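Local coordinates for protein mannan endo-1,4-beta-mannosidase (Cryptopygus antarcticus, PDB 4OOU) that hydrolyses the internal beta-1,4 linkages of mannans, galactomannans and glucomannans, releasing mostly short manno-oligosaccharides from the polysaccharide backbone, at residues K151-S154 against Y155-N158; W288-A292 against P293-N297; H257-D260 against S261-T264. All coordinates share one frame; numbering follows the deposited sequence.

Contact 1: residues K151-S154 against Y155-N158; sequences KLNS and YINN
Ile156 N donates to Leu152 O at 2.9 Å, with an N-H...O angle of 164° and the donor lying in the carbonyl plane. It is one of four bonds that carry the backbone of helix 149-167 from residues 151-154 into 155-158. Each runs from an amide to the carbonyl four residues earlier, so every carbonyl of 151-154 is taken. Asn157 N reaches Asn153 O at 2.8 Å and Asn158 N reaches Ser154 O at 2.9 Å, while the bond from Tyr155 N to Lys151 O is longer, at 3.2 Å.

Lys151 O has a second donor in Ser154 OG, whose chi1 of 53° swings the hydroxyl back over the preceding turn; the modelled separation is very short and its exact value doubtful. Ser154 OG is also hydrogen-bonded to Val100 N, and Asn158 ND2 bonds to Val100 O, so the helix holds both backbone polar groups of that residue. Beside Asn158, the side chain of Asn157 lies back against Asn153 O, but the angle is too poor for ND2 to bond there.

Leu152 CG sits 4.1 Å from Ile156 CD1, and Leu152 CD1 is 4.3 Å from Tyr155 CD2. With CG anti to the backbone N (chi1 170°), the Tyr155 ring extends to His85. The chemistry thus gives each group its own task: Leu152 and Ile156 pack on helix 215-232, Ser154 and Asn158 bond to Val100, and the buried Tyr155 hydroxyl is satisfied by His85 NE2, just after the substrate-binding run that ends at Lys151.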
ATOM      1  N   LYS A 151     -21.648  -5.732  -9.199  1.00 41.47           N
ATOM      2  CA  LYS A 151     -21.053  -4.425  -9.387  1.00 42.85           C
ATOM      3  C   LYS A 151     -19.547  -4.492  -9.190  1.00 42.79           C
ATOM      4  O   LYS A 151     -18.795  -3.761  -9.836  1.00 45.13           O
ATOM      5  CB  LYS A 151     -21.691  -3.405  -8.432  1.00 49.78           C
ATOM      6  CG  LYS A 151     -23.149  -3.026  -8.740  1.00 49.39           C
ATOM      7  CD  LYS A 151     -23.735  -2.066  -7.700  1.00 49.30           C
ATOM      8  CE  LYS A 151     -25.172  -1.637  -8.035  1.00 49.32           C
ATOM      9  NZ  LYS A 151     -25.801  -0.739  -7.023  1.00 48.95           N
ATOM     10  N   LEU A 152     -19.095  -5.378  -8.306  1.00 43.82           N
ATOM     11  CA  LEU A 152     -17.647  -5.591  -8.097  1.00 43.28           C
ATOM     12  C   LEU A 152     -16.989  -6.187  -9.311  1.00 44.70           C
ATOM     13  O   LEU A 152     -15.893  -5.747  -9.721  1.00 42.30           O
ATOM     14  CB  LEU A 152     -17.386  -6.511  -6.902  1.00 43.32           C
ATOM     15  CG  LEU A 152     -15.931  -6.708  -6.426  1.00 43.23           C
ATOM     16  CD1 LEU A 152     -15.085  -5.446  -6.460  1.00 43.33           C
ATOM     17  CD2 LEU A 152     -15.946  -7.248  -5.010  1.00 42.96           C
ATOM     18  N   ASN A 153     -17.660  -7.187  -9.887  1.00 41.70           N
ATOM     19  CA  ASN A 153     -17.192  -7.764 -11.123  1.00 44.94           C
ATOM     20  C   ASN A 153     -17.161  -6.748 -12.268  1.00 43.16           C
ATOM     21  O   ASN A 153     -16.352  -6.894 -13.191  1.00 42.30           O
ATOM     22  CB  ASN A 153     -18.013  -8.995 -11.535  1.00 47.84           C
ATOM     23  CG  ASN A 153     -17.676 -10.229 -10.705  1.00 51.12           C
ATOM     24  OD1 ASN A 153     -16.522 -10.681 -10.656  1.00 51.88           O
ATOM     25  ND2 ASN A 153     -18.695 -10.788 -10.053  1.00 51.10           N
ATOM     26  N   SER A 154     -18.013  -5.727 -12.232  1.00 39.61           N
ATOM     27  CA  SER A 154     -17.945  -4.741 -13.292  1.00 40.82           C
ATOM     28  C   SER A 154     -16.649  -4.006 -13.096  1.00 43.36           C
ATOM     29  O   SER A 154     -15.933  -3.732 -14.074  1.00 41.67           O
ATOM     30  CB  SER A 154     -19.153  -3.795 -13.314  1.00 41.02           C
ATOM     31  OG  SER A 154     -19.370  -3.206 -12.066  1.00 37.95           O
ATOM     32  N   TYR A 155     -16.317  -3.723 -11.829  1.00 47.01           N
ATOM     33  CA  TYR A 155     -15.041  -3.046 -11.540  1.00 46.68           C
ATOM     34  C   TYR A 155     -13.904  -3.894 -12.076  1.00 43.35           C
ATOM     35  O   TYR A 155     -13.058  -3.425 -12.833  1.00 47.17           O
ATOM     36  CB  TYR A 155     -14.822  -2.772 -10.055  1.00 42.36           C
ATOM     37  CG  TYR A 155     -13.399  -2.302  -9.773  1.00 43.11           C
ATOM     38  CD1 TYR A 155     -12.931  -1.080 -10.266  1.00 42.86           C
ATOM     39  CD2 TYR A 155     -12.512  -3.082  -9.026  1.00 40.49           C
ATOM     40  CE1 TYR A 155     -11.626  -0.650 -10.020  1.00 40.36           C
ATOM     41  CE2 TYR A 155     -11.208  -2.666  -8.798  1.00 39.16           C
ATOM     42  CZ  TYR A 155     -10.766  -1.445  -9.286  1.00 38.30           C
ATOM     43  OH  TYR A 155      -9.467  -1.032  -9.044  1.00 32.18           O
ATOM     44  N   ILE A 156     -13.923  -5.152 -11.697  1.00 38.92           N
ATOM     45  CA  ILE A 156     -12.882  -6.068 -12.085  1.00 40.58           C
ATOM     46  C   ILE A 156     -12.721  -6.120 -13.591  1.00 41.24           C
ATOM     47  O   ILE A 156     -11.613  -5.986 -14.105  1.00 40.11           O
ATOM     48  CB  ILE A 156     -13.139  -7.471 -11.490  1.00 42.66           C
ATOM     49  CG1 ILE A 156     -12.892  -7.407  -9.967  1.00 43.04           C
ATOM     50  CG2 ILE A 156     -12.220  -8.515 -12.127  1.00 45.99           C
ATOM     51  CD1 ILE A 156     -13.482  -8.522  -9.139  1.00 43.64           C
ATOM     52  N   ASN A 157     -13.837  -6.271 -14.297  1.00 42.67           N
ATOM     53  CA  ASN A 157     -13.791  -6.646 -15.715  1.00 39.62           C
ATOM     54  C   ASN A 157     -13.537  -5.477 -16.615  1.00 39.65           C
ATOM     55  O   ASN A 157     -12.715  -5.563 -17.554  1.00 41.56           O
ATOM     56  CB  ASN A 157     -15.054  -7.405 -16.087  1.00 37.24           C
ATOM     57  CG  ASN A 157     -15.156  -8.734 -15.337  1.00 37.28           C
ATOM     58  OD1 ASN A 157     -14.148  -9.263 -14.845  1.00 39.64           O
ATOM     59  ND2 ASN A 157     -16.366  -9.260 -15.204  1.00 36.44           N
ATOM     60  N   ASN A 158     -14.165  -4.365 -16.273  1.00 37.61           N
ATOM     61  CA  ASN A 158     -14.110  -3.160 -17.075  1.00 39.40           C
ATOM     62  C   ASN A 158     -13.049  -2.143 -16.706  1.00 42.48           C
ATOM     63  O   ASN A 158     -12.819  -1.162 -17.450  1.00 38.27           O
ATOM     64  CB  ASN A 158     -15.468  -2.474 -17.010  1.00 43.45           C
ATOM     65  CG  ASN A 158     -16.520  -3.254 -17.741  1.00 43.87           C
ATOM     66  OD1 ASN A 158     -16.220  -3.991 -18.697  1.00 43.35           O
ATOM     67  ND2 ASN A 158     -17.750  -3.114 -17.300  1.00 44.44           N
TER

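Contact 2: residues W288-A292 against P293-N297; sequences WNQNA and PFKVN
Trp288 and Phe294 meet obliquely, their rings neither stacked nor edge-to-face: the planes are 35° apart and the centroid of the indole's six-membered ring is 5.6 Å from that of the phenyl. Phe294 CB lies over one face of the indole, near its rim, and CD2 comes 3.8 Å from Trp288 CH2. With chi1 at -66°, Trp288 CG stands opposite its carbonyl carbon, and NE1 bonds to Glu321. Phe294 turns its ring onward to Phe313, which it meets edge-to-face.

Lys295 folds back over the carbonyls of Asn289 and Gln290. Its CG lies 3.9 Å from Trp288 CB and 3.6 Å from Asn289 O, and the bent chain crosses Gln290 obliquely, bringing Lys295 NZ to 3.7 Å from Gln290 NE2, nitrogen to nitrogen. Lys295 N donates to Ala292 O at 2.9 Å, from well above the carbonyl plane. An alanine in place of Trp288, lacking the indole, is likely to open a gap beside the Phe294 ring and leave Glu321 OE1 without its N-H partner.

Ala292, Pro293 and Phe294 rest on Thr281, the end of strand 277-281. Residues 289-292 form a type I beta turn, closed by a weak bond from Ala292 N to Asn289 O. This is a loop following a barrel strand, on the side where (beta/alpha)8 glycoside hydrolases carry their active sites, and the substrate-binding residues Tyr282 and His284 lie close to Trp288 and Asn289.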
ATOM      1  N   TRP A 288       4.141   6.371  21.222  1.00 42.88           N
ATOM      2  CA  TRP A 288       3.785   5.208  20.422  1.00 43.60           C
ATOM      3  C   TRP A 288       2.774   4.294  21.142  1.00 44.40           C
ATOM      4  O   TRP A 288       2.699   4.273  22.355  1.00 43.23           O
ATOM      5  CB  TRP A 288       5.029   4.355  20.132  1.00 43.54           C
ATOM      6  CG  TRP A 288       6.092   4.960  19.279  1.00 45.83           C
ATOM      7  CD1 TRP A 288       7.383   5.181  19.637  1.00 49.22           C
ATOM      8  CD2 TRP A 288       5.985   5.371  17.914  1.00 48.48           C
ATOM      9  NE1 TRP A 288       8.092   5.726  18.587  1.00 48.91           N
ATOM     10  CE2 TRP A 288       7.255   5.852  17.520  1.00 48.70           C
ATOM     11  CE3 TRP A 288       4.949   5.374  16.985  1.00 49.14           C
ATOM     12  CZ2 TRP A 288       7.507   6.340  16.255  1.00 49.21           C
ATOM     13  CZ3 TRP A 288       5.206   5.866  15.726  1.00 52.51           C
ATOM     14  CH2 TRP A 288       6.471   6.346  15.374  1.00 50.52           C
ATOM     15  N   ASN A 289       2.019   3.510  20.385  1.00 45.46           N
ATOM     16  CA  ASN A 289       1.355   2.326  20.955  1.00 45.47           C
ATOM     17  C   ASN A 289       2.367   1.343  21.612  1.00 46.69           C
ATOM     18  O   ASN A 289       3.533   1.332  21.273  1.00 42.62           O
ATOM     19  CB  ASN A 289       0.551   1.589  19.876  1.00 43.30           C
ATOM     20  CG  ASN A 289      -0.627   2.389  19.343  1.00 40.35           C
ATOM     21  OD1 ASN A 289      -0.991   3.468  19.845  1.00 39.30           O
ATOM     22  ND2 ASN A 289      -1.239   1.849  18.314  1.00 38.04           N
ATOM     23  N   GLN A 290       1.902   0.540  22.565  1.00 54.14           N
ATOM     24  CA  GLN A 290       2.755  -0.397  23.310  1.00 56.52           C
ATOM     25  C   GLN A 290       3.693  -1.235  22.432  1.00 54.13           C
ATOM     26  O   GLN A 290       4.912  -1.296  22.652  1.00 45.52           O
ATOM     27  CB  GLN A 290       1.876  -1.371  24.118  1.00 60.55           C
ATOM     28  CG  GLN A 290       2.009  -1.225  25.610  1.00 68.54           C
ATOM     29  CD  GLN A 290       3.459  -1.332  26.021  1.00 76.75           C
ATOM     30  OE1 GLN A 290       4.043  -2.415  25.941  1.00 83.32           O
ATOM     31  NE2 GLN A 290       4.070  -0.201  26.411  1.00 75.76           N
ATOM     32  N   ASN A 291       3.097  -1.900  21.451  1.00 48.51           N
ATOM     33  CA  ASN A 291       3.823  -2.852  20.635  1.00 46.72           C
ATOM     34  C   ASN A 291       3.775  -2.410  19.182  1.00 42.34           C
ATOM     35  O   ASN A 291       3.625  -3.222  18.274  1.00 41.21           O
ATOM     36  CB  ASN A 291       3.235  -4.240  20.834  1.00 49.31           C
ATOM     37  CG  ASN A 291       3.100  -4.599  22.308  1.00 52.66           C
ATOM     38  OD1 ASN A 291       4.076  -4.521  23.070  1.00 47.53           O
ATOM     39  ND2 ASN A 291       1.881  -4.985  22.724  1.00 52.02           N
ATOM     40  N   ALA A 292       3.910  -1.101  18.992  1.00 38.32           N
ATOM     41  CA  ALA A 292       3.970  -0.504  17.681  1.00 38.92           C
ATOM     42  C   ALA A 292       5.341  -0.775  17.084  1.00 37.35           C
ATOM     43  O   ALA A 292       6.269  -1.176  17.783  1.00 43.99           O
ATOM     44  CB  ALA A 292       3.665   0.988  17.749  1.00 37.61           C
ATOM     45  N   PRO A 293       5.467  -0.623  15.782  1.00 35.59           N
ATOM     46  CA  PRO A 293       6.658  -1.126  15.095  1.00 39.51           C
ATOM     47  C   PRO A 293       8.024  -0.595  15.550  1.00 42.99           C
ATOM     48  O   PRO A 293       8.986  -1.377  15.583  1.00 43.61           O
ATOM     49  CB  PRO A 293       6.403  -0.722  13.643  1.00 36.68           C
ATOM     50  CG  PRO A 293       4.952  -0.862  13.525  1.00 37.78           C
ATOM     51  CD  PRO A 293       4.383  -0.363  14.838  1.00 36.45           C
ATOM     52  N   PHE A 294       8.109   0.711  15.860  1.00 43.27           N
ATOM     53  CA  PHE A 294       9.361   1.323  16.307  1.00 41.64           C
ATOM     54  C   PHE A 294       9.547   1.099  17.799  1.00 41.82           C
ATOM     55  O   PHE A 294      10.586   1.459  18.340  1.00 42.58           O
ATOM     56  CB  PHE A 294       9.450   2.820  15.959  1.00 42.60           C
ATOM     57  CG  PHE A 294       9.581   3.088  14.485  1.00 40.24           C
ATOM     58  CD1 PHE A 294      10.752   2.790  13.820  1.00 41.95           C
ATOM     59  CD2 PHE A 294       8.512   3.613  13.747  1.00 41.97           C
ATOM     60  CE1 PHE A 294      10.863   3.008  12.436  1.00 42.22           C
ATOM     61  CE2 PHE A 294       8.613   3.829  12.371  1.00 42.08           C
ATOM     62  CZ  PHE A 294       9.794   3.528  11.709  1.00 39.01           C
ATOM     63  N   LYS A 295       8.574   0.460  18.450  1.00 42.12           N
ATOM     64  CA  LYS A 295       8.767  -0.035  19.823  1.00 44.44           C
ATOM     65  C   LYS A 295       9.367  -1.436  19.865  1.00 46.20           C
ATOM     66  O   LYS A 295       9.847  -1.862  20.891  1.00 46.35           O
ATOM     67  CB  LYS A 295       7.449  -0.025  20.605  1.00 44.20           C
ATOM     68  CG  LYS A 295       7.139   1.304  21.258  1.00 46.16           C
ATOM     69  CD  LYS A 295       8.060   1.533  22.460  1.00 52.21           C
ATOM     70  CE  LYS A 295       7.470   2.462  23.517  1.00 58.02           C
ATOM     71  NZ  LYS A 295       6.360   1.807  24.262  1.00 64.44           N
ATOM     72  N   VAL A 296       9.389  -2.133  18.741  1.00 48.79           N
ATOM     73  CA  VAL A 296       9.443  -3.575  18.784  1.00 49.27           C
ATOM     74  C   VAL A 296      10.251  -4.158  17.588  1.00 48.61           C
ATOM     75  O   VAL A 296      10.920  -3.419  16.883  1.00 52.16           O
ATOM     76  CB  VAL A 296       7.973  -4.036  18.880  1.00 53.00           C
ATOM     77  CG1 VAL A 296       7.424  -4.528  17.545  1.00 53.95           C
ATOM     78  CG2 VAL A 296       7.795  -5.057  19.982  1.00 55.85           C
ATOM     79  N   ASN A 297      10.238  -5.471  17.419  1.00 46.53           N
ATOM     80  CA  ASN A 297      10.859  -6.169  16.281  1.00 46.98           C
ATOM     81  C   ASN A 297       9.832  -6.475  15.222  1.00 44.22           C
ATOM     82  O   ASN A 297       8.697  -6.753  15.563  1.00 49.66           O
ATOM     83  CB  ASN A 297      11.269  -7.575  16.734  1.00 52.05           C
ATOM     84  CG  ASN A 297      12.726  -7.722  17.008  1.00 56.76           C
ATOM     85  OD1 ASN A 297      13.516  -6.790  16.862  1.00 68.48           O
ATOM     86  ND2 ASN A 297      13.103  -8.921  17.415  1.00 55.38           N
TER

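Contact 3: residues H257-D260 against S261-T264; sequences HYKD and SCLT
Cys262 sits over the chain that leads into its own helix, and its side chain can be followed in two steps. CB lies 3.5 Å from Lys259 O and 3.6 Å from His257 O, tucked against the carbonyls of the incoming loop. A chi1 of -72° then sets SG opposite the residue's own carbonyl carbon, and sends it back toward the loop, where it comes 3.9 Å from Lys259 CG. Beyond that point the sulfur is covalently joined to Cys195 SG, so this first turn of helix 260-267 is tied to a distant part of the chain.

Lys259 CG thus lies beside the disulfide sulfur, with Ser261 OG a little farther off. The rest of the lysine runs out nearly extended until it bends at chi4, and NZ forms a salt bridge with Asp250 and a weak bond to Asn256 O.

Backbone bonds begin the helix here. Thr264 N donates to Asp260 O at 3.0 Å, with the donor nearly along the C=O axis, whereas the bond from Leu263 N to Lys259 O, at 3.3 Å, is weak. The carboxylate of Asp260 makes its own salt bridge, to Lys306, and Thr264 OG1 bonds to Lys269 O. Inward, Leu263 CG rests 3.9 Å from Tyr258 O, and its CD2 only grazes Tyr258 CD2. Both side chains touch Leu219 on helix 215-232, and Tyr258 OH bonds to Glu183.

The disulfide from Cys262 to Cys195, the outward ion pairs of Lys259 with Asp250 and of Asp260 with Lys306, and the apolar packing of Leu263 together hold the junction of loop and helix. They should leave the helix start little freedom to shift against the loop.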
ATOM      1  N   HIS A 257      -5.976  -9.942  10.749  1.00 43.38           N
ATOM      2  CA  HIS A 257      -7.193 -10.140   9.985  1.00 41.70           C
ATOM      3  C   HIS A 257      -6.999 -10.420   8.518  1.00 38.99           C
ATOM      4  O   HIS A 257      -7.988 -10.650   7.841  1.00 40.08           O
ATOM      5  CB  HIS A 257      -8.121  -8.933  10.107  1.00 41.99           C
ATOM      6  CG  HIS A 257      -8.886  -8.908  11.377  1.00 43.28           C
ATOM      7  ND1 HIS A 257      -8.427  -8.271  12.507  1.00 42.18           N
ATOM      8  CD2 HIS A 257     -10.075  -9.460  11.707  1.00 46.42           C
ATOM      9  CE1 HIS A 257      -9.308  -8.417  13.481  1.00 43.87           C
ATOM     10  NE2 HIS A 257     -10.318  -9.142  13.024  1.00 46.09           N
ATOM     11  N   TYR A 258      -5.760 -10.411   8.024  1.00 38.34           N
ATOM     12  CA  TYR A 258      -5.506 -10.483   6.581  1.00 36.59           C
ATOM     13  C   TYR A 258      -4.604 -11.652   6.158  1.00 39.50           C
ATOM     14  O   TYR A 258      -4.128 -11.697   5.015  1.00 40.72           O
ATOM     15  CB  TYR A 258      -4.958  -9.140   6.083  1.00 32.25           C
ATOM     16  CG  TYR A 258      -5.826  -7.933   6.468  1.00 29.41           C
ATOM     17  CD1 TYR A 258      -5.652  -7.292   7.665  1.00 28.21           C
ATOM     18  CD2 TYR A 258      -6.800  -7.445   5.624  1.00 29.46           C
ATOM     19  CE1 TYR A 258      -6.412  -6.198   8.014  1.00 28.71           C
ATOM     20  CE2 TYR A 258      -7.569  -6.355   5.967  1.00 29.01           C
ATOM     21  CZ  TYR A 258      -7.369  -5.730   7.174  1.00 28.45           C
ATOM     22  OH  TYR A 258      -8.130  -4.633   7.561  1.00 27.48           O
ATOM     23  N   LYS A 259      -4.396 -12.610   7.063  1.00 43.46           N
ATOM     24  CA  LYS A 259      -3.698 -13.863   6.713  1.00 46.46           C
ATOM     25  C   LYS A 259      -4.429 -14.646   5.634  1.00 40.88           C
ATOM     26  O   LYS A 259      -5.646 -14.588   5.543  1.00 35.69           O
ATOM     27  CB  LYS A 259      -3.418 -14.771   7.946  1.00 53.70           C
ATOM     28  CG  LYS A 259      -4.514 -15.014   9.000  1.00 56.14           C
ATOM     29  CD  LYS A 259      -3.849 -15.600  10.257  1.00 57.82           C
ATOM     30  CE  LYS A 259      -4.813 -16.113  11.330  1.00 63.70           C
ATOM     31  NZ  LYS A 259      -5.230 -15.103  12.353  1.00 63.75           N
ATOM     32  N   ASP A 260      -3.674 -15.357   4.806  1.00 38.09           N
ATOM     33  CA  ASP A 260      -4.272 -16.227   3.782  1.00 37.60           C
ATOM     34  C   ASP A 260      -5.607 -16.852   4.249  1.00 37.40           C
ATOM     35  O   ASP A 260      -6.649 -16.545   3.664  1.00 38.83           O
ATOM     36  CB  ASP A 260      -3.296 -17.331   3.358  1.00 36.53           C
ATOM     37  CG  ASP A 260      -2.081 -16.804   2.588  1.00 38.75           C
ATOM     38  OD1 ASP A 260      -1.638 -15.627   2.764  1.00 36.92           O
ATOM     39  OD2 ASP A 260      -1.545 -17.609   1.797  1.00 40.71           O
ATOM     40  N   SER A 261      -5.599 -17.694   5.294  1.00 37.86           N
ATOM     41  CA  SER A 261      -6.850 -18.389   5.752  1.00 41.20           C
ATOM     42  C   SER A 261      -8.084 -17.449   5.763  1.00 44.15           C
ATOM     43  O   SER A 261      -9.122 -17.757   5.144  1.00 46.09           O
ATOM     44  CB  SER A 261      -6.687 -19.145   7.113  1.00 38.22           C
ATOM     45  OG  SER A 261      -6.850 -18.321   8.264  1.00 36.58           O
ATOM     46  N   CYS A 262      -7.934 -16.290   6.401  1.00 42.93           N
ATOM     47  CA  CYS A 262      -9.029 -15.339   6.565  1.00 46.52           C
ATOM     48  C   CYS A 262      -9.595 -14.751   5.262  1.00 45.45           C
ATOM     49  O   CYS A 262     -10.815 -14.612   5.132  1.00 53.52           O
ATOM     50  CB  CYS A 262      -8.585 -14.157   7.441  1.00 48.19           C
ATOM     51  SG  CYS A 262      -8.388 -14.509   9.176  1.00 47.58           S
ATOM     52  N   LEU A 263      -8.720 -14.328   4.355  1.00 41.02           N
ATOM     53  CA  LEU A 263      -9.154 -13.729   3.098  1.00 41.18           C
ATOM     54  C   LEU A 263      -9.850 -14.767   2.264  1.00 41.34           C
ATOM     55  O   LEU A 263     -10.943 -14.526   1.702  1.00 40.74           O
ATOM     56  CB  LEU A 263      -7.977 -13.215   2.263  1.00 39.79           C
ATOM     57  CG  LEU A 263      -7.230 -11.979   2.734  1.00 41.12           C
ATOM     58  CD1 LEU A 263      -6.147 -11.622   1.719  1.00 44.14           C
ATOM     59  CD2 LEU A 263      -8.174 -10.820   2.998  1.00 39.53           C
ATOM     60  N   THR A 264      -9.170 -15.904   2.166  1.00 41.28           N
ATOM     61  CA  THR A 264      -9.598 -17.020   1.337  1.00 44.68           C
ATOM     62  C   THR A 264     -10.975 -17.557   1.823  1.00 46.17           C
ATOM     63  O   THR A 264     -11.892 -17.767   1.030  1.00 47.56           O
ATOM     64  CB  THR A 264      -8.423 -18.040   1.275  1.00 46.25           C
ATOM     65  OG1 THR A 264      -7.936 -18.102  -0.078  1.00 50.72           O
ATOM     66  CG2 THR A 264      -8.743 -19.421   1.868  1.00 45.49           C
TER

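Overall arrangement
Along the chain, contact 1 comes first, then contact 3, then contact 2, each closing before the next begins. All three belong to one TIM-barrel domain, yet none touches another. Contacts 1 and 2 lie on opposite sides of the chain's centre, their own centres about 39 Å apart; contact 3 is about 22 Å from contact 1 and 23 Å from contact 2, centre to centre. Helix 215-232 links two of them, since side chains of both contact 1 and contact 3 pack on it. Contact 2 instead leans on strands 277-281 and 308-313 and helix 323-332. Contacts 1 and 2 each hold or adjoin substrate-binding residues, at widely separated points around the barrel.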